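PDB 2Z6V: putative uncharacterized protein from Mycobacterium avium, which is probably a sulfotransferase, moving a sulfuryl group from the donor PAPS to an acceptor that is not established. Local coordinates for residues A[381-386]-A[390-395]; A[280-285]-A[306-311]; A[32-37]-A[44-49]. All blocks are in the same frame, centred on the assembly; numbering follows the deposited sequence.

In the fold
Reading from the N terminus, contact 3 comes first: residues 32-37 and 44-49 close the short connection after helix 30-41, just ahead of helix 50-64. Contact 2 then joins helix 275-285 to helix 301-326 over the 20 residues between its segments, and contact 1 closes a tight turn near the C terminus, leading into helix 392-405. The three follow one another in series; none nests in or crosses another. Contacts 1 and 2 touch: Met309 packs against Leu390 and Leu395, and Leu385 against Gly280, with centres about 11 Å apart. Contact 3 stands apart, its centre about 33 Å from that of contact 2 and about 44 Å from that of contact 1.

Contact 1 of 3, residues A[381-386]-A[390-395]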
loop_
_atom_site.group_PDB
_atom_site.type_symbol
_atom_site.label_atom_id
_atom_site.label_comp_id
_atom_site.label_asym_id
_atom_site.label_seq_id
_atom_site.Cartn_x
_atom_site.Cartn_y
_atom_site.Cartn_z
ATOM N N ASN A 381 -20.782 11.685 11.195
ATOM C CA ASN A 381 -21.895 11.293 10.342
ATOM C C ASN A 381 -22.195 9.833 10.640
ATOM O O ASN A 381 -21.398 9.153 11.284
ATOM C CB ASN A 381 -21.524 11.446 8.866
ATOM C CG ASN A 381 -20.847 12.767 8.569
ATOM O OD1 ASN A 381 -19.651 12.933 8.808
ATOM N ND2 ASN A 381 -21.613 13.721 8.056
ATOM N N ALA A 382 -23.342 9.348 10.182
ATOM C CA ALA A 382 -23.695 7.955 10.413
ATOM C C ALA A 382 -22.795 7.101 9.531
ATOM O O ALA A 382 -22.708 7.325 8.325
ATOM C CB ALA A 382 -25.158 7.718 10.065
ATOM N N TYR A 383 -22.110 6.133 10.132
ATOM C CA TYR A 383 -21.222 5.266 9.366
ATOM C C TYR A 383 -22.075 4.467 8.406
ATOM O O TYR A 383 -21.886 4.474 7.188
ATOM C CB TYR A 383 -20.516 4.243 10.258
ATOM C CG TYR A 383 -20.089 4.690 11.631
ATOM C CD1 TYR A 383 -20.773 4.256 12.765
ATOM C CD2 TYR A 383 -18.931 5.439 11.809
ATOM C CE1 TYR A 383 -20.303 4.544 14.038
ATOM C CE2 TYR A 383 -18.453 5.732 13.075
ATOM C CZ TYR A 383 -19.137 5.279 14.185
ATOM O OH TYR A 383 -18.634 5.547 15.436
ATOM N N ARG A 384 -23.013 3.758 9.013
ATOM C CA ARG A 384 -23.936 2.884 8.327
ATOM C C ARG A 384 -23.257 1.876 7.427
ATOM O O ARG A 384 -22.865 2.150 6.289
ATOM C CB ARG A 384 -25.014 3.692 7.606
ATOM C CG ARG A 384 -26.246 3.871 8.507
ATOM C CD ARG A 384 -25.848 4.294 9.938
ATOM N NE ARG A 384 -26.319 3.384 10.990
ATOM C CZ ARG A 384 -25.819 2.172 11.252
ATOM N NH1 ARG A 384 -24.813 1.679 10.546
ATOM N NH2 ARG A 384 -26.325 1.447 12.242
ATOM N N LEU A 385 -23.108 0.697 8.016
ATOM C CA LEU A 385 -22.493 -0.444 7.388
ATOM C C LEU A 385 -23.648 -1.305 6.876
ATOM O O LEU A 385 -23.464 -2.465 6.493
ATOM C CB LEU A 385 -21.660 -1.212 8.424
ATOM C CG LEU A 385 -20.797 -0.479 9.470
ATOM C CD1 LEU A 385 -19.943 0.587 8.815
ATOM C CD2 LEU A 385 -21.687 0.150 10.518
ATOM N N ASP A 386 -24.844 -0.719 6.891
ATOM C CA ASP A 386 -26.057 -1.391 6.425
ATOM C C ASP A 386 -25.844 -1.831 4.996
ATOM O O ASP A 386 -26.154 -2.959 4.614
ATOM C CB ASP A 386 -27.239 -0.428 6.447
ATOM C CG ASP A 386 -27.622 -0.018 7.833
ATOM O OD1 ASP A 386 -27.929 1.181 8.028
ATOM O OD2 ASP A 386 -27.622 -0.896 8.723
ATOM N N LEU A 390 -23.599 -4.796 7.993
ATOM C CA LEU A 390 -22.931 -4.686 9.281
ATOM C C LEU A 390 -23.621 -3.708 10.225
ATOM O O LEU A 390 -24.486 -2.929 9.828
ATOM C CB LEU A 390 -21.474 -4.251 9.093
ATOM C CG LEU A 390 -20.536 -5.167 8.313
ATOM C CD1 LEU A 390 -19.196 -4.472 8.105
ATOM C CD2 LEU A 390 -20.357 -6.471 9.065
ATOM N N THR A 391 -23.218 -3.762 11.486
ATOM C CA THR A 391 -23.763 -2.891 12.512
ATOM C C THR A 391 -22.629 -2.640 13.486
ATOM O O THR A 391 -21.716 -3.460 13.585
ATOM C CB THR A 391 -24.934 -3.568 13.261
ATOM O OG1 THR A 391 -24.483 -4.791 13.859
ATOM C CG2 THR A 391 -26.074 -3.872 12.303
ATOM N N VAL A 392 -22.667 -1.513 14.190
ATOM C CA VAL A 392 -21.620 -1.217 15.157
ATOM C C VAL A 392 -21.613 -2.304 16.228
ATOM O O VAL A 392 -20.563 -2.667 16.751
ATOM C CB VAL A 392 -21.836 0.154 15.820
ATOM C CG1 VAL A 392 -20.805 0.371 16.916
ATOM C CG2 VAL A 392 -21.727 1.259 14.776
ATOM N N GLU A 393 -22.789 -2.838 16.538
ATOM C CA GLU A 393 -22.903 -3.889 17.541
ATOM C C GLU A 393 -22.139 -5.146 17.132
ATOM O O GLU A 393 -21.594 -5.852 17.977
ATOM C CB GLU A 393 -24.375 -4.255 17.782
ATOM C CG GLU A 393 -25.227 -3.154 18.416
ATOM C CD GLU A 393 -25.710 -2.105 17.414
ATOM O OE1 GLU A 393 -24.876 -1.338 16.884
ATOM O OE2 GLU A 393 -26.934 -2.054 17.155
ATOM N N ALA A 394 -22.102 -5.426 15.836
ATOM C CA ALA A 394 -21.410 -6.610 15.342
ATOM C C ALA A 394 -19.896 -6.420 15.297
ATOM O O ALA A 394 -19.138 -7.377 15.457
ATOM C CB ALA A 394 -21.930 -6.972 13.958
ATOM N N LEU A 395 -19.461 -5.185 15.076
ATOM C CA LEU A 395 -18.041 -4.886 14.992
ATOM C C LEU A 395 -17.414 -4.643 16.355
ATOM O O LEU A 395 -16.211 -4.856 16.537
ATOM C CB LEU A 395 -17.810 -3.660 14.104
ATOM C CG LEU A 395 -17.994 -3.814 12.593
ATOM C CD1 LEU A 395 -17.807 -2.469 11.920
ATOM C CD2 LEU A 395 -17.000 -4.824 12.053
#
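Leu385 points across a turn at Leu390, whose side chain sets off alongside rather than back at it, the two crossing at about a right angle with Leu385 CG 3.9 Å from Leu390 CB. The backbone closes the turn: Leu390 N donates to Leu385 O at 2.8 Å. The N-H points well at the oxygen (159°), but the nitrogen sits 52° out of the carbonyl plane, so the bond does not use a lone pair. Leu385 then reaches past its partner. Its CD2 lies over the start of the next helix, 4.1 Å from Val392 N, and its CG is 4.3 Å from Leu395 CD1. Tyr383 adds an aromatic-aliphatic contact, its ring and Val392 also crossing at about a right angle. The methyl CG2 approaches the ring obliquely, 3.7 Å from Tyr383 CE1. Val392 holds CG1 opposite its backbone N (chi1 175°), which leaves CG2 beside that N as the branch turned to the tyrosine. The far end of the ring is anchored by a hydrogen bond from OH to Asp274, while Leu390 and Leu395 also pack on Met309 of helix 301-326. At the helix start Thr391 is the N-cap, its OG1 accepting from Ala394 N at 3.2 Å. An i to i+5 bond of this kind defines a pi-turn, here running straight into the capped first turn of helix 392-405.

Contact 2 of 3, residues A[280-285]-A[306-311]; sequences GSLCNL and RLAMWQ. With PLM (palmitic acid), chain C.
Gln311 brings the flat group of this contact, a carboxamide whose two ends meet different things. Its OE1 lies on the Leu282 side, but implausibly close to the palmitic acid chain, so its placement there is doubtful. On the nitrogen side, NE2 donates to O1 of the palmitic acid head group, Gln311 NE2 to PLM O1 being 3.3 Å with a fairly straight N-H (157°), and it has a second, weak bond to Asp205. With chi1 near 180°, Leu282 throws its two methyls off the helix toward the gap: CD2 lies 4.2 Å from Ala308 CB and 3.8 Å from PLM C4. Leu285 CD2 touches the same lipid, 4.0 Å from PLM C6. Cys283 packs its sulfur against the Ala308 methyl, so the alanine is met by both residues. The axes of the two segments pass 9.3 Å apart at 122°, with Ala308 CB facing the other helix. Helix 275-285 follows strand 267-272 of the central parallel sheet, and Ser281 OG bonds Arg116 in the loop after strand 109-113. Beyond helix 301-326, Met309 packs on helix 392-405 and Trp310 on helix 212-219.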
loop_
_atom_site.group_PDB
_atom_site.type_symbol
_atom_site.label_atom_id
_atom_site.label_comp_id
_atom_site.label_asym_id
_atom_site.label_seq_id
_atom_site.Cartn_x
_atom_site.Cartn_y
_atom_site.Cartn_z
ATOM N N GLY A 280 -16.434 0.512 7.110
ATOM C CA GLY A 280 -17.407 0.785 6.069
ATOM C C GLY A 280 -16.732 1.438 4.882
ATOM O O GLY A 280 -17.141 1.246 3.731
ATOM N N SER A 281 -15.692 2.216 5.171
ATOM C CA SER A 281 -14.938 2.897 4.134
ATOM C C SER A 281 -14.173 1.855 3.326
ATOM O O SER A 281 -13.985 2.018 2.118
ATOM C CB SER A 281 -13.969 3.903 4.760
ATOM O OG SER A 281 -13.250 4.607 3.763
ATOM N N LEU A 282 -13.742 0.780 3.985
ATOM C CA LEU A 282 -13.009 -0.280 3.291
ATOM C C LEU A 282 -13.921 -0.949 2.275
ATOM O O LEU A 282 -13.542 -1.121 1.121
ATOM C CB LEU A 282 -12.474 -1.341 4.268
ATOM C CG LEU A 282 -11.714 -2.478 3.564
ATOM C CD1 LEU A 282 -10.574 -1.888 2.746
ATOM C CD2 LEU A 282 -11.171 -3.473 4.570
ATOM N N CYS A 283 -15.120 -1.316 2.714
ATOM C CA CYS A 283 -16.104 -1.963 1.850
ATOM C C CYS A 283 -16.436 -1.097 0.644
ATOM O O CYS A 283 -16.663 -1.596 -0.464
ATOM C CB CYS A 283 -17.400 -2.231 2.619
ATOM S SG CYS A 283 -17.270 -3.458 3.919
ATOM N N ASN A 284 -16.478 0.208 0.872
ATOM C CA ASN A 284 -16.791 1.138 -0.190
ATOM C C ASN A 284 -15.618 1.221 -1.160
ATOM O O ASN A 284 -15.808 1.287 -2.379
ATOM C CB ASN A 284 -17.107 2.513 0.410
ATOM C CG ASN A 284 -17.509 3.527 -0.640
ATOM O OD1 ASN A 284 -18.411 3.279 -1.445
ATOM N ND2 ASN A 284 -16.843 4.682 -0.636
ATOM N N LEU A 285 -14.405 1.200 -0.616
ATOM C CA LEU A 285 -13.204 1.280 -1.437
ATOM C C LEU A 285 -13.174 0.165 -2.470
ATOM O O LEU A 285 -12.737 0.370 -3.607
ATOM C CB LEU A 285 -11.949 1.184 -0.559
ATOM C CG LEU A 285 -10.596 1.375 -1.261
ATOM C CD1 LEU A 285 -10.503 2.802 -1.767
ATOM C CD2 LEU A 285 -9.451 1.083 -0.310
ATOM N N ARG A 306 -18.706 -8.960 5.954
ATOM C CA ARG A 306 -18.044 -9.922 6.825
ATOM C C ARG A 306 -16.581 -10.109 6.448
ATOM O O ARG A 306 -15.750 -10.385 7.318
ATOM C CB ARG A 306 -18.759 -11.281 6.832
ATOM C CG ARG A 306 -19.310 -11.716 5.503
ATOM C CD ARG A 306 -20.654 -11.046 5.240
ATOM N NE ARG A 306 -21.794 -11.867 5.651
ATOM C CZ ARG A 306 -22.160 -13.001 5.055
ATOM N NH1 ARG A 306 -21.474 -13.466 4.016
ATOM N NH2 ARG A 306 -23.220 -13.669 5.496
ATOM N N LEU A 307 -16.259 -9.962 5.164
ATOM C CA LEU A 307 -14.871 -10.097 4.735
ATOM C C LEU A 307 -14.095 -8.890 5.269
ATOM O O LEU A 307 -12.994 -9.035 5.805
ATOM C CB LEU A 307 -14.762 -10.170 3.203
ATOM C CG LEU A 307 -13.346 -10.064 2.585
ATOM C CD1 LEU A 307 -12.379 -11.067 3.223
ATOM C CD2 LEU A 307 -13.431 -10.295 1.070
ATOM N N ALA A 308 -14.678 -7.703 5.138
ATOM C CA ALA A 308 -14.026 -6.496 5.626
ATOM C C ALA A 308 -13.797 -6.632 7.127
ATOM O O ALA A 308 -12.753 -6.243 7.642
ATOM C CB ALA A 308 -14.886 -5.269 5.334
ATOM N N MET A 309 -14.783 -7.188 7.825
ATOM C CA MET A 309 -14.691 -7.380 9.269
ATOM C C MET A 309 -13.557 -8.338 9.610
ATOM O O MET A 309 -12.783 -8.097 10.530
ATOM C CB MET A 309 -16.006 -7.941 9.805
ATOM C CG MET A 309 -15.979 -8.277 11.280
ATOM S SD MET A 309 -17.465 -9.157 11.789
ATOM C CE MET A 309 -18.659 -7.841 11.779
ATOM N N TRP A 310 -13.477 -9.427 8.857
ATOM C CA TRP A 310 -12.451 -10.443 9.040
ATOM C C TRP A 310 -11.065 -9.831 8.808
ATOM O O TRP A 310 -10.132 -10.062 9.580
ATOM C CB TRP A 310 -12.705 -11.583 8.053
ATOM C CG TRP A 310 -11.660 -12.652 8.024
ATOM C CD1 TRP A 310 -11.617 -13.782 8.788
ATOM C CD2 TRP A 310 -10.523 -12.712 7.154
ATOM N NE1 TRP A 310 -10.527 -14.549 8.441
ATOM C CE2 TRP A 310 -9.838 -13.913 7.441
ATOM C CE3 TRP A 310 -10.019 -11.869 6.154
ATOM C CZ2 TRP A 310 -8.674 -14.292 6.766
ATOM C CZ3 TRP A 310 -8.862 -12.247 5.480
ATOM C CH2 TRP A 310 -8.203 -13.449 5.791
ATOM N N GLN A 311 -10.938 -9.046 7.744
ATOM C CA GLN A 311 -9.673 -8.409 7.422
ATOM C C GLN A 311 -9.266 -7.380 8.471
ATOM O O GLN A 311 -8.095 -7.301 8.855
ATOM C CB GLN A 311 -9.749 -7.745 6.048
ATOM C CG GLN A 311 -9.517 -8.698 4.902
ATOM C CD GLN A 311 -9.454 -7.982 3.569
ATOM O OE1 GLN A 311 -8.955 -6.869 3.486
ATOM N NE2 GLN A 311 -9.942 -8.624 2.523
HETATM C C1 PLM C . -8.314 -6.249 -0.694
HETATM O O1 PLM C . -8.964 -7.229 -0.271
HETATM O O2 PLM C . -7.603 -6.230 -1.722
HETATM C C2 PLM C . -8.389 -4.949 0.110
HETATM C C3 PLM C . -8.135 -5.201 1.597
HETATM C C4 PLM C . -8.071 -3.905 2.408
HETATM C C5 PLM C . -6.935 -2.995 1.934
HETATM C C6 PLM C . -7.326 -2.197 0.688
HETATM C C7 PLM C . -6.090 -1.552 0.062
HETATM C C8 PLM C . -5.229 -2.604 -0.639
HETATM C C9 PLM C . -3.746 -2.318 -0.397
HETATM C CA PLM C . -3.390 -0.872 -0.746
HETATM C CB PLM C . -2.090 -0.438 -0.064
HETATM C CC PLM C . -2.201 -0.646 1.447
HETATM C CD PLM C . -1.965 -2.113 1.815
HETATM C CE PLM C . -2.558 -2.473 3.179
HETATM C CF PLM C . -4.083 -2.354 3.138
HETATM C CG PLM C . -4.727 -2.844 4.435
#

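Contact 3 of 3, residues A[32-37]-A[44-49]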
loop_
_atom_site.group_PDB
_atom_site.type_symbol
_atom_site.label_atom_id
_atom_site.label_comp_id
_atom_site.label_asym_id
_atom_site.label_seq_id
_atom_site.Cartn_x
_atom_site.Cartn_y
_atom_site.Cartn_z
ATOM N N ASP A 32 3.147 -19.178 -17.681
ATOM C CA ASP A 32 2.826 -18.510 -18.939
ATOM C C ASP A 32 2.968 -17.014 -18.727
ATOM O O ASP A 32 3.475 -16.293 -19.589
ATOM C CB ASP A 32 1.394 -18.819 -19.384
ATOM C CG ASP A 32 1.203 -20.272 -19.793
ATOM O OD1 ASP A 32 2.077 -20.821 -20.507
ATOM O OD2 ASP A 32 0.166 -20.856 -19.407
ATOM N N VAL A 33 2.502 -16.552 -17.570
ATOM C CA VAL A 33 2.590 -15.147 -17.209
ATOM C C VAL A 33 4.078 -14.793 -17.163
ATOM O O VAL A 33 4.500 -13.739 -17.641
ATOM C CB VAL A 33 1.946 -14.897 -15.822
ATOM C CG1 VAL A 33 2.210 -13.473 -15.354
ATOM C CG2 VAL A 33 0.455 -15.149 -15.901
ATOM N N PHE A 34 4.872 -15.696 -16.598
ATOM C CA PHE A 34 6.299 -15.470 -16.507
ATOM C C PHE A 34 6.901 -15.308 -17.897
ATOM O O PHE A 34 7.688 -14.385 -18.130
ATOM C CB PHE A 34 6.988 -16.627 -15.790
ATOM C CG PHE A 34 8.464 -16.425 -15.604
ATOM C CD1 PHE A 34 8.961 -15.875 -14.433
ATOM C CD2 PHE A 34 9.361 -16.770 -16.611
ATOM C CE1 PHE A 34 10.337 -15.668 -14.265
ATOM C CE2 PHE A 34 10.737 -16.568 -16.457
ATOM C CZ PHE A 34 11.226 -16.016 -15.283
ATOM N N LYS A 35 6.539 -16.198 -18.821
ATOM C CA LYS A 35 7.078 -16.130 -20.180
ATOM C C LYS A 35 6.792 -14.789 -20.840
ATOM O O LYS A 35 7.662 -14.209 -21.490
ATOM C CB LYS A 35 6.510 -17.251 -21.054
ATOM C CG LYS A 35 6.936 -18.644 -20.640
ATOM C CD LYS A 35 6.484 -19.665 -21.672
ATOM C CE LYS A 35 6.655 -21.097 -21.173
ATOM N NZ LYS A 35 5.756 -21.388 -20.012
ATOM N N LEU A 36 5.567 -14.303 -20.668
ATOM C CA LEU A 36 5.160 -13.036 -21.251
ATOM C C LEU A 36 5.989 -11.894 -20.660
ATOM O O LEU A 36 6.472 -11.022 -21.392
ATOM C CB LEU A 36 3.666 -12.809 -21.003
ATOM C CG LEU A 36 3.017 -11.574 -21.639
ATOM C CD1 LEU A 36 3.283 -11.557 -23.141
ATOM C CD2 LEU A 36 1.515 -11.578 -21.339
ATOM N N ALA A 37 6.160 -11.906 -19.341
ATOM C CA ALA A 37 6.949 -10.882 -18.658
ATOM C C ALA A 37 8.404 -10.921 -19.138
ATOM O O ALA A 37 9.051 -9.885 -19.276
ATOM C CB ALA A 37 6.888 -11.096 -17.145
ATOM N N SER A 44 15.093 -13.027 -18.335
ATOM C CA SER A 44 14.526 -14.322 -17.961
ATOM C C SER A 44 14.976 -14.874 -16.605
ATOM O O SER A 44 14.387 -15.827 -16.097
ATOM C CB SER A 44 14.804 -15.351 -19.064
ATOM O OG SER A 44 16.177 -15.358 -19.429
ATOM N N GLU A 45 16.010 -14.291 -16.014
ATOM C CA GLU A 45 16.464 -14.759 -14.714
ATOM C C GLU A 45 15.664 -14.104 -13.593
ATOM O O GLU A 45 15.175 -12.993 -13.737
ATOM C CB GLU A 45 17.950 -14.463 -14.518
ATOM C CG GLU A 45 18.874 -15.283 -15.398
ATOM C CD GLU A 45 20.325 -15.168 -14.958
ATOM O OE1 GLU A 45 21.208 -15.679 -15.682
ATOM O OE2 GLU A 45 20.588 -14.570 -13.885
ATOM N N ILE A 46 15.530 -14.802 -12.474
ATOM C CA ILE A 46 14.791 -14.278 -11.339
ATOM C C ILE A 46 15.486 -14.742 -10.063
ATOM O O ILE A 46 16.210 -15.736 -10.078
ATOM C CB ILE A 46 13.324 -14.747 -11.381
ATOM C CG1 ILE A 46 12.475 -13.851 -10.487
ATOM C CG2 ILE A 46 13.217 -16.196 -10.958
ATOM C CD1 ILE A 46 10.990 -13.945 -10.787
ATOM N N ASP A 47 15.278 -14.026 -8.962
ATOM C CA ASP A 47 15.951 -14.369 -7.714
ATOM C C ASP A 47 15.474 -15.628 -7.006
ATOM O O ASP A 47 16.272 -16.318 -6.374
ATOM C CB ASP A 47 15.921 -13.179 -6.737
ATOM C CG ASP A 47 14.539 -12.568 -6.587
ATOM O OD1 ASP A 47 14.080 -11.881 -7.527
ATOM O OD2 ASP A 47 13.914 -12.774 -5.524
ATOM N N SER A 48 14.187 -15.936 -7.102
ATOM C CA SER A 48 13.673 -17.123 -6.443
ATOM C C SER A 48 12.354 -17.597 -7.027
ATOM O O SER A 48 11.927 -17.146 -8.084
ATOM C CB SER A 48 13.507 -16.868 -4.946
ATOM O OG SER A 48 12.434 -15.981 -4.697
ATOM N N ASP A 49 11.714 -18.501 -6.300
ATOM C CA ASP A 49 10.458 -19.126 -6.694
ATOM C C ASP A 49 9.258 -18.560 -5.927
ATOM O O ASP A 49 8.107 -18.869 -6.249
ATOM C CB ASP A 49 10.569 -20.625 -6.404
ATOM C CG ASP A 49 9.670 -21.463 -7.276
ATOM O OD1 ASP A 49 9.386 -22.622 -6.886
ATOM O OD2 ASP A 49 9.262 -20.978 -8.358
#
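In a helix-loop-helix connection near the N terminus, Phe34 of helix 30-41 meets Ser44 and Ile46 in the loop that runs on to helix 50-64. Both partners come to the edge of the ring, near its plane. At the tip of the ring, Phe34 CZ lies 3.3 Å from Ser44 O, with Phe34 CE2 at 3.7 Å from the same oxygen. A carbonyl placed there faces the slightly positive ring hydrogens, an arrangement that is probably mildly favourable, although at this resolution the exact separation means little. The second partner sits on the other flank of the tip, where the methyl Ile46 CD1 is 3.9 Å from Phe34 CE1. The two side chains cross obliquely. Phe34 swings its ring away from its own helix because CG stands opposite the backbone N (chi1 -177°). Ile46 likewise carries CG1 opposite its backbone N, and the chain continues extended (chi2 162°), which delivers CD1 as the touching atom. Trp51 backs up the pair: its ring meets that of Phe34 with the planes about 25° apart, and Ile46 packs on it too. Next along the loop, Ser48 caps a backbone N at the approach to helix 50-64, and Asp47 forms a salt bridge to Arg87. Val33, Leu36 and Ala37 form the buried side of this part of helix 30-41: Val33 rests on Leu55 and Val59 of helix 50-64, Leu36 on Thr81 and Ala37 on Leu88 of the long helix 70-96.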